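Local coordinates for transcriptional protein SWT1 (Saccharomyces cerevisiae, PDB 4PQZ) that is involved in transcription, probably as an activator, has RNA endonuclease activity, and ends in an all-helical HEPN-like domain, at residues 41-46 against 117-122; 55-60 against 141-146; 135-140 against 153-158. All coordinates share one frame; numbering follows the deposited sequence.

In the fold
From the N terminus, helix 35-62 supplies the first segment of interaction 1 and, further along, that of interaction 2, at opposite sides of the chain's centre, their centres about 24 Å apart. The chain then runs through helices 79-88, 90-97 and 113-116 before 117-122 returns to 41-46 and closes the first long loop. Once helix 122-139 has ended, segment 141-146 reaches 55-60, so interactions 1 and 2 cross along the sequence. Interaction 3 closes a short hairpin between helices 122-139 and 145-163, and its segments alternate with those of interaction 2. It touches interaction 1 where Trp158 meets Gln45; together the contacts tie helices 35-62, 122-139 and 145-163 together.

Interaction 1 of 3, residues 41-46 against 117-122; sequences NVFEQV and SKPTNL
The ring of Phe43, on helix 35-62, lies against the extended backbone of Ser117 and Lys118 in the loop between helices 113-116 and 122-139. With CG anti to the backbone N (chi1 176°), the ring leaves the helix toward the loop. The packing is close where ring meets main chain: CE1 of Phe43 comes within 3.4 Å of the carbonyl carbon of Ser117, and the amide N of Lys118 stands 3.5 Å above the ring plane, displaced toward the rim. Lys118 also presses its aliphatic root onto the ring. Its CB sits 4.0 Å from the centroid of the Phe43 ring, 17° from the normal, a CH-pi contact over the face, while CG follows near CD2 of Phe43. The two side chains cross at about a right angle.

Beyond this root the contact loosens. The Lys118 chain bends at its third and fourth torsions; its end leads away from the ring, and the side chain touches Asp36 and Ser39 of helix 35-62. Pro119 CD approaches Phe43 CB more loosely, at 4.2 Å; Pro119 is buried, lying on Leu125 and Phe128 of helix 122-139, and its carbonyl oxygen is hydrogen-bonded to Ser39 OG. Ser117 OG turns instead to the carbonyl of Thr113, within its own part of the chain. The interface between the segments therefore relies on van der Waals and CH-pi contact, with a backbone amide over the aromatic face, while Ser117 OG and Pro119 O find their hydrogen bonds elsewhere.

Interaction 2 of 3, residues 55-60 against 141-146; sequences DHTLRK and SKFTNE
His56 swings its CG anti to the backbone N (chi1 -156°), whereas Phe143 holds its CG anti to the carbonyl carbon (chi1 -71°), and these torsions bring the imidazole of one over the phenyl ring of the other. The rings meet edge-to-face, the imidazole edge turned to the phenyl face, with centroids of His56 and Phe143 5.0 Å apart and planes at 69°. The nearest ring atoms are His56 ND1 and Phe143 CE1, 3.9 Å apart, the nitrogen standing above the phenyl plane and offset toward the rim. Alongside, CB of His56 rests 3.9 Å from CZ of Phe143.

Thr57 meets the same ring differently: its OG1 lies near the ring plane at the edge, 3.4 Å from CE1 of Phe143, the two side chains crossing at about a right angle. Phe143 is thus touched on a face by one helix residue and at its rim by the next. Its ring also meets Phe140, and the His56 ring meets Phe52, extending the aromatic cluster along both parts of the chain.

Just after Phe143, Thr144 is the N-cap of helix 145-163, its OG1 accepting a bond from the N of Glu147. Through Phe143 the contact fastens the turn of a helical hairpin, between helices 122-139 and 145-163, onto helix 35-62 at the surface of this HEPN-like helical bundle.

Interaction 3 of 3, residues 135-140 against 153-158; sequences VLHFLF and KQIHEW
Helices 122-139 and 145-163 face each other with their backbones well separated, the closest CA atoms, those of Leu136 and Ile155, being 9.5 Å apart, so side chains alone bridge the gap. CD1 of Leu136 meets the six-membered end of the Trp158 indole at its edge, in the ring plane, 3.8 Å from CH2 of Trp158 and nearly as close to CZ3. Leucine and indole cross at about a right angle. One helical turn earlier than Trp158, with CG1 anti to the carbonyl carbon (chi1 -72°) and chi2 extended at 179°, Ile155 carries its CD1 methyl to the His137 ring, 3.4 Å from NE2 of His137 and oblique to the ring plane. The two helices form a helical hairpin of the HEPN-like bundle, and helix 35-62 packs against it: Leu136 touches Thr49, and Trp158 touches Val46. Two polar ring atoms beside this seam have hydrogen-bond partners outside the segments: His137 NE2 with Glu152 OE2, and Trp158 NE1 with Gln45 OE1, which ties the indole to helix 35-62 while its far edge packs on Leu136. Away from the partner segment, Lys153 NZ makes a salt bridge to Glu157 OE2 at 2.9 Å, within helix 145-163.

Interaction 1 of 3, residues 41-46 against 117-122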
# COMPACT_ATOMS: atom_id res chain seq x y z
N ASN A 41 -13.68 2.47 3.98
CA ASN A 41 -13.11 1.58 5.00
C ASN A 41 -11.87 0.82 4.53
O ASN A 41 -10.85 0.77 5.22
CB ASN A 41 -14.18 0.61 5.49
CG ASN A 41 -13.85 0.01 6.84
OD1 ASN A 41 -12.88 0.39 7.48
ND2 ASN A 41 -14.68 -0.94 7.28
N VAL A 42 -11.95 0.20 3.35
CA VAL A 42 -10.79 -0.45 2.73
C VAL A 42 -9.75 0.57 2.29
O VAL A 42 -8.58 0.47 2.64
CB VAL A 42 -11.21 -1.29 1.51
CG1 VAL A 42 -9.99 -1.85 0.78
CG2 VAL A 42 -12.19 -2.40 1.94
N PHE A 43 -10.21 1.56 1.52
CA PHE A 43 -9.35 2.63 0.99
C PHE A 43 -8.51 3.30 2.08
O PHE A 43 -7.29 3.39 1.95
CB PHE A 43 -10.20 3.66 0.23
CG PHE A 43 -9.42 4.86 -0.27
CD1 PHE A 43 -8.46 4.72 -1.25
CD2 PHE A 43 -9.69 6.13 0.22
CE1 PHE A 43 -7.74 5.82 -1.71
CE2 PHE A 43 -8.98 7.24 -0.23
CZ PHE A 43 -8.01 7.09 -1.20
N GLU A 44 -9.16 3.73 3.16
CA GLU A 44 -8.45 4.43 4.23
C GLU A 44 -7.55 3.51 5.05
O GLU A 44 -6.55 3.95 5.60
CB GLU A 44 -9.42 5.21 5.13
CG GLU A 44 -10.12 6.38 4.43
CD GLU A 44 -9.20 7.56 4.12
OE1 GLU A 44 -8.25 7.80 4.90
OE2 GLU A 44 -9.42 8.25 3.10
N GLN A 45 -7.91 2.22 5.13
CA GLN A 45 -7.05 1.27 5.83
C GLN A 45 -5.86 0.83 4.98
O GLN A 45 -4.73 0.75 5.48
CB GLN A 45 -7.84 0.05 6.32
CG GLN A 45 -8.63 0.30 7.60
CD GLN A 45 -9.56 -0.85 7.94
OE1 GLN A 45 -9.43 -1.95 7.39
NE2 GLN A 45 -10.51 -0.61 8.83
N VAL A 46 -6.11 0.55 3.70
CA VAL A 46 -5.03 0.29 2.74
C VAL A 46 -4.00 1.43 2.75
O VAL A 46 -2.79 1.18 2.82
CB VAL A 46 -5.57 0.10 1.31
CG1 VAL A 46 -4.43 0.08 0.30
CG2 VAL A 46 -6.39 -1.19 1.23
N SER A 117 -6.93 6.24 -5.84
CA SER A 117 -8.09 6.94 -5.28
C SER A 117 -9.18 6.00 -4.78
O SER A 117 -9.10 4.78 -4.98
CB SER A 117 -8.66 7.96 -6.28
OG SER A 117 -8.82 7.40 -7.58
N LYS A 118 -10.19 6.58 -4.14
CA LYS A 118 -11.29 5.81 -3.56
C LYS A 118 -12.15 5.18 -4.64
O LYS A 118 -12.65 5.89 -5.52
CB LYS A 118 -12.16 6.68 -2.66
CG LYS A 118 -13.07 5.87 -1.74
CD LYS A 118 -14.05 6.75 -0.97
CE LYS A 118 -15.43 6.73 -1.60
NZ LYS A 118 -16.52 6.75 -0.57
N PRO A 119 -12.30 3.85 -4.60
CA PRO A 119 -13.12 3.12 -5.57
C PRO A 119 -14.59 3.58 -5.59
O PRO A 119 -15.22 3.70 -4.54
CB PRO A 119 -13.02 1.67 -5.08
CG PRO A 119 -11.71 1.61 -4.40
CD PRO A 119 -11.59 2.92 -3.70
N THR A 120 -15.11 3.83 -6.80
CA THR A 120 -16.49 4.27 -6.97
C THR A 120 -17.41 3.15 -7.45
O THR A 120 -18.63 3.33 -7.51
CB THR A 120 -16.60 5.48 -7.93
OG1 THR A 120 -16.09 5.12 -9.22
CG2 THR A 120 -15.82 6.66 -7.38
N ASN A 121 -16.83 2.00 -7.80
CA ASN A 121 -17.63 0.82 -8.16
C ASN A 121 -16.99 -0.48 -7.67
O ASN A 121 -15.86 -0.48 -7.18
CB ASN A 121 -17.89 0.77 -9.67
CG ASN A 121 -16.62 0.76 -10.50
OD1 ASN A 121 -15.88 -0.22 -10.50
ND2 ASN A 121 -16.37 1.84 -11.23
N LEU A 122 -17.72 -1.59 -7.79
CA LEU A 122 -17.26 -2.86 -7.22
C LEU A 122 -16.05 -3.41 -7.94
O LEU A 122 -15.12 -3.93 -7.32
CB LEU A 122 -18.39 -3.91 -7.18
CG LEU A 122 -17.99 -5.23 -6.48
CD1 LEU A 122 -17.69 -4.98 -5.00
CD2 LEU A 122 -19.04 -6.35 -6.64

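Interaction 2 of 3, residues 55-60 against 141-146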
# COMPACT_ATOMS: atom_id res chain seq x y z
N ASP A 55 7.02 4.14 5.86
CA ASP A 55 7.63 4.75 7.05
C ASP A 55 8.64 3.83 7.72
O ASP A 55 9.77 4.23 8.01
CB ASP A 55 6.54 5.14 8.07
CG ASP A 55 7.11 5.92 9.29
OD1 ASP A 55 7.25 7.16 9.22
OD2 ASP A 55 7.39 5.29 10.33
N HIS A 56 8.23 2.60 7.97
CA HIS A 56 9.01 1.64 8.75
C HIS A 56 10.29 1.22 8.02
O HIS A 56 11.36 1.07 8.62
CB HIS A 56 8.15 0.40 9.08
CG HIS A 56 8.61 -0.34 10.29
ND1 HIS A 56 9.38 -1.48 10.23
CD2 HIS A 56 8.42 -0.09 11.61
CE1 HIS A 56 9.64 -1.91 11.45
NE2 HIS A 56 9.06 -1.08 12.31
N THR A 57 10.16 1.01 6.72
CA THR A 57 11.27 0.60 5.89
C THR A 57 12.30 1.75 5.73
O THR A 57 13.51 1.52 5.83
CB THR A 57 10.74 0.06 4.54
OG1 THR A 57 10.34 -1.31 4.68
CG2 THR A 57 11.77 0.21 3.40
N LEU A 58 11.81 2.97 5.54
CA LEU A 58 12.69 4.13 5.37
C LEU A 58 13.45 4.47 6.65
O LEU A 58 14.66 4.73 6.62
CB LEU A 58 11.90 5.34 4.88
CG LEU A 58 11.85 5.59 3.37
CD1 LEU A 58 13.12 5.20 2.72
CD2 LEU A 58 10.86 4.77 2.76
N ARG A 59 12.73 4.48 7.77
CA ARG A 59 13.32 4.73 9.07
C ARG A 59 14.36 3.66 9.44
O ARG A 59 15.35 3.96 10.10
CB ARG A 59 12.23 4.81 10.14
CG ARG A 59 11.42 6.09 10.10
CD ARG A 59 10.46 6.13 11.28
NE ARG A 59 9.63 7.33 11.32
CZ ARG A 59 9.98 8.47 11.91
NH1 ARG A 59 11.17 8.57 12.50
NH2 ARG A 59 9.16 9.51 11.89
N LYS A 60 14.14 2.43 9.02
CA LYS A 60 15.10 1.35 9.27
C LYS A 60 16.36 1.44 8.39
O LYS A 60 17.48 1.22 8.87
CB LYS A 60 14.45 -0.03 9.14
CG LYS A 60 15.40 -1.18 9.47
CD LYS A 60 14.65 -2.44 9.89
CE LYS A 60 15.63 -3.51 10.37
NZ LYS A 60 16.65 -2.93 11.31
N SER A 141 7.73 -7.87 3.45
CA SER A 141 8.50 -9.10 3.30
C SER A 141 9.72 -9.23 4.24
O SER A 141 10.26 -10.33 4.42
CB SER A 141 8.93 -9.32 1.85
OG SER A 141 9.95 -8.41 1.46
N LYS A 142 10.14 -8.12 4.84
CA LYS A 142 11.25 -8.18 5.79
C LYS A 142 10.82 -7.71 7.17
O LYS A 142 11.65 -7.50 8.04
CB LYS A 142 12.44 -7.36 5.30
CG LYS A 142 12.99 -7.84 3.95
CD LYS A 142 14.31 -7.15 3.66
CE LYS A 142 15.38 -8.14 3.25
NZ LYS A 142 16.74 -7.51 3.36
N PHE A 143 9.51 -7.56 7.36
CA PHE A 143 8.99 -7.18 8.67
C PHE A 143 8.99 -8.40 9.60
O PHE A 143 9.36 -9.52 9.21
CB PHE A 143 7.59 -6.57 8.55
CG PHE A 143 7.56 -5.20 7.92
CD1 PHE A 143 8.74 -4.59 7.48
CD2 PHE A 143 6.36 -4.51 7.79
CE1 PHE A 143 8.71 -3.31 6.88
CE2 PHE A 143 6.32 -3.22 7.21
CZ PHE A 143 7.49 -2.63 6.75
N THR A 144 8.58 -8.19 10.84
CA THR A 144 8.53 -9.31 11.78
C THR A 144 7.35 -10.25 11.49
O THR A 144 6.39 -9.87 10.80
CB THR A 144 8.47 -8.82 13.22
OG1 THR A 144 7.14 -8.39 13.53
CG2 THR A 144 9.47 -7.65 13.42
N ASN A 145 7.44 -11.48 11.98
CA ASN A 145 6.37 -12.47 11.79
C ASN A 145 5.04 -11.92 12.31
O ASN A 145 3.98 -12.12 11.70
CB ASN A 145 6.73 -13.78 12.49
CG ASN A 145 5.75 -14.91 12.18
OD1 ASN A 145 4.80 -15.15 12.93
ND2 ASN A 145 5.97 -15.61 11.06
N GLU A 146 5.12 -11.19 13.41
CA GLU A 146 3.97 -10.52 14.03
C GLU A 146 3.28 -9.52 13.10
O GLU A 146 2.04 -9.52 12.98
CB GLU A 146 4.45 -9.77 15.25
CG GLU A 146 3.34 -9.39 16.18
CD GLU A 146 3.81 -9.44 17.61
OE1 GLU A 146 4.42 -8.44 18.05
OE2 GLU A 146 3.59 -10.47 18.28

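Interaction 3 of 3, residues 135-140 against 153-158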
# COMPACT_ATOMS: atom_id res chain seq x y z
N VAL A 135 0.93 -6.13 -3.31
CA VAL A 135 2.01 -5.16 -3.04
C VAL A 135 2.39 -5.05 -1.55
O VAL A 135 3.58 -5.06 -1.20
CB VAL A 135 1.64 -3.75 -3.58
CG1 VAL A 135 2.56 -2.67 -3.03
CG2 VAL A 135 1.66 -3.75 -5.11
N LEU A 136 1.40 -4.96 -0.67
CA LEU A 136 1.66 -4.94 0.77
C LEU A 136 2.45 -6.16 1.25
O LEU A 136 3.27 -6.05 2.16
CB LEU A 136 0.38 -4.77 1.57
CG LEU A 136 -0.20 -3.35 1.48
CD1 LEU A 136 -1.61 -3.27 2.08
CD2 LEU A 136 0.75 -2.33 2.10
N HIS A 137 2.20 -7.30 0.64
CA HIS A 137 2.99 -8.49 0.89
C HIS A 137 4.49 -8.26 0.70
O HIS A 137 5.28 -8.56 1.59
CB HIS A 137 2.51 -9.65 0.02
CG HIS A 137 1.29 -10.33 0.55
ND1 HIS A 137 0.46 -11.12 -0.22
CD2 HIS A 137 0.75 -10.34 1.79
CE1 HIS A 137 -0.52 -11.58 0.51
NE2 HIS A 137 -0.38 -11.12 1.75
N PHE A 138 4.88 -7.74 -0.46
CA PHE A 138 6.28 -7.44 -0.74
C PHE A 138 6.84 -6.36 0.19
O PHE A 138 7.96 -6.48 0.68
CB PHE A 138 6.48 -7.05 -2.22
CG PHE A 138 6.08 -8.15 -3.18
CD1 PHE A 138 6.81 -9.33 -3.22
CD2 PHE A 138 4.98 -8.01 -4.02
CE1 PHE A 138 6.43 -10.37 -4.09
CE2 PHE A 138 4.60 -9.03 -4.88
CZ PHE A 138 5.33 -10.22 -4.92
N LEU A 139 6.03 -5.34 0.47
CA LEU A 139 6.43 -4.26 1.37
C LEU A 139 6.55 -4.72 2.82
O LEU A 139 7.18 -4.03 3.63
CB LEU A 139 5.48 -3.06 1.27
CG LEU A 139 5.33 -2.29 -0.05
CD1 LEU A 139 4.24 -1.23 0.11
CD2 LEU A 139 6.63 -1.65 -0.49
N PHE A 140 5.95 -5.86 3.16
CA PHE A 140 6.06 -6.44 4.52
C PHE A 140 7.11 -7.55 4.59
O PHE A 140 7.37 -8.09 5.66
CB PHE A 140 4.71 -6.99 5.01
CG PHE A 140 3.85 -5.98 5.74
CD1 PHE A 140 3.44 -4.81 5.11
CD2 PHE A 140 3.44 -6.21 7.05
CE1 PHE A 140 2.66 -3.89 5.78
CE2 PHE A 140 2.65 -5.29 7.72
CZ PHE A 140 2.25 -4.13 7.07
N LYS A 153 -4.47 -10.71 8.76
CA LYS A 153 -5.71 -10.43 9.45
C LYS A 153 -6.47 -9.25 8.83
O LYS A 153 -7.69 -9.28 8.70
CB LYS A 153 -5.44 -10.17 10.94
CG LYS A 153 -6.63 -9.65 11.71
CD LYS A 153 -6.22 -9.12 13.08
CE LYS A 153 -7.24 -8.11 13.61
NZ LYS A 153 -8.64 -8.63 13.64
N GLN A 154 -5.73 -8.23 8.44
CA GLN A 154 -6.35 -7.03 7.88
C GLN A 154 -6.86 -7.27 6.46
O GLN A 154 -7.93 -6.77 6.07
CB GLN A 154 -5.35 -5.87 7.92
CG GLN A 154 -5.94 -4.56 8.39
CD GLN A 154 -4.88 -3.49 8.52
OE1 GLN A 154 -3.70 -3.79 8.71
NE2 GLN A 154 -5.30 -2.23 8.42
N ILE A 155 -6.09 -8.04 5.69
CA ILE A 155 -6.43 -8.47 4.33
C ILE A 155 -7.70 -9.33 4.31
O ILE A 155 -8.55 -9.18 3.43
CB ILE A 155 -5.24 -9.26 3.68
CG1 ILE A 155 -4.08 -8.31 3.33
CG2 ILE A 155 -5.69 -10.06 2.47
CD1 ILE A 155 -2.85 -9.01 2.70
N HIS A 156 -7.83 -10.21 5.30
CA HIS A 156 -9.01 -11.08 5.42
C HIS A 156 -10.27 -10.24 5.63
O HIS A 156 -11.27 -10.42 4.93
CB HIS A 156 -8.84 -12.10 6.56
CG HIS A 156 -10.06 -12.94 6.80
ND1 HIS A 156 -10.28 -14.15 6.16
CD2 HIS A 156 -11.13 -12.76 7.61
CE1 HIS A 156 -11.42 -14.66 6.56
NE2 HIS A 156 -11.96 -13.84 7.44
N GLU A 157 -10.20 -9.30 6.57
CA GLU A 157 -11.30 -8.37 6.79
C GLU A 157 -11.67 -7.56 5.54
O GLU A 157 -12.84 -7.28 5.30
CB GLU A 157 -10.98 -7.42 7.95
CG GLU A 157 -10.61 -8.11 9.24
CD GLU A 157 -10.46 -7.12 10.37
OE1 GLU A 157 -11.25 -6.16 10.43
OE2 GLU A 157 -9.54 -7.29 11.20
N TRP A 158 -10.67 -7.17 4.75
CA TRP A 158 -10.93 -6.43 3.52
C TRP A 158 -11.71 -7.28 2.52
O TRP A 158 -12.73 -6.83 1.99
CB TRP A 158 -9.64 -5.96 2.86
CG TRP A 158 -8.89 -4.93 3.65
CD1 TRP A 158 -9.39 -4.12 4.63
CD2 TRP A 158 -7.51 -4.62 3.52
NE1 TRP A 158 -8.38 -3.32 5.13
CE2 TRP A 158 -7.22 -3.60 4.46
CE3 TRP A 158 -6.47 -5.10 2.70
CZ2 TRP A 158 -5.94 -3.06 4.60
CZ3 TRP A 158 -5.21 -4.55 2.84
CH2 TRP A 158 -4.95 -3.54 3.78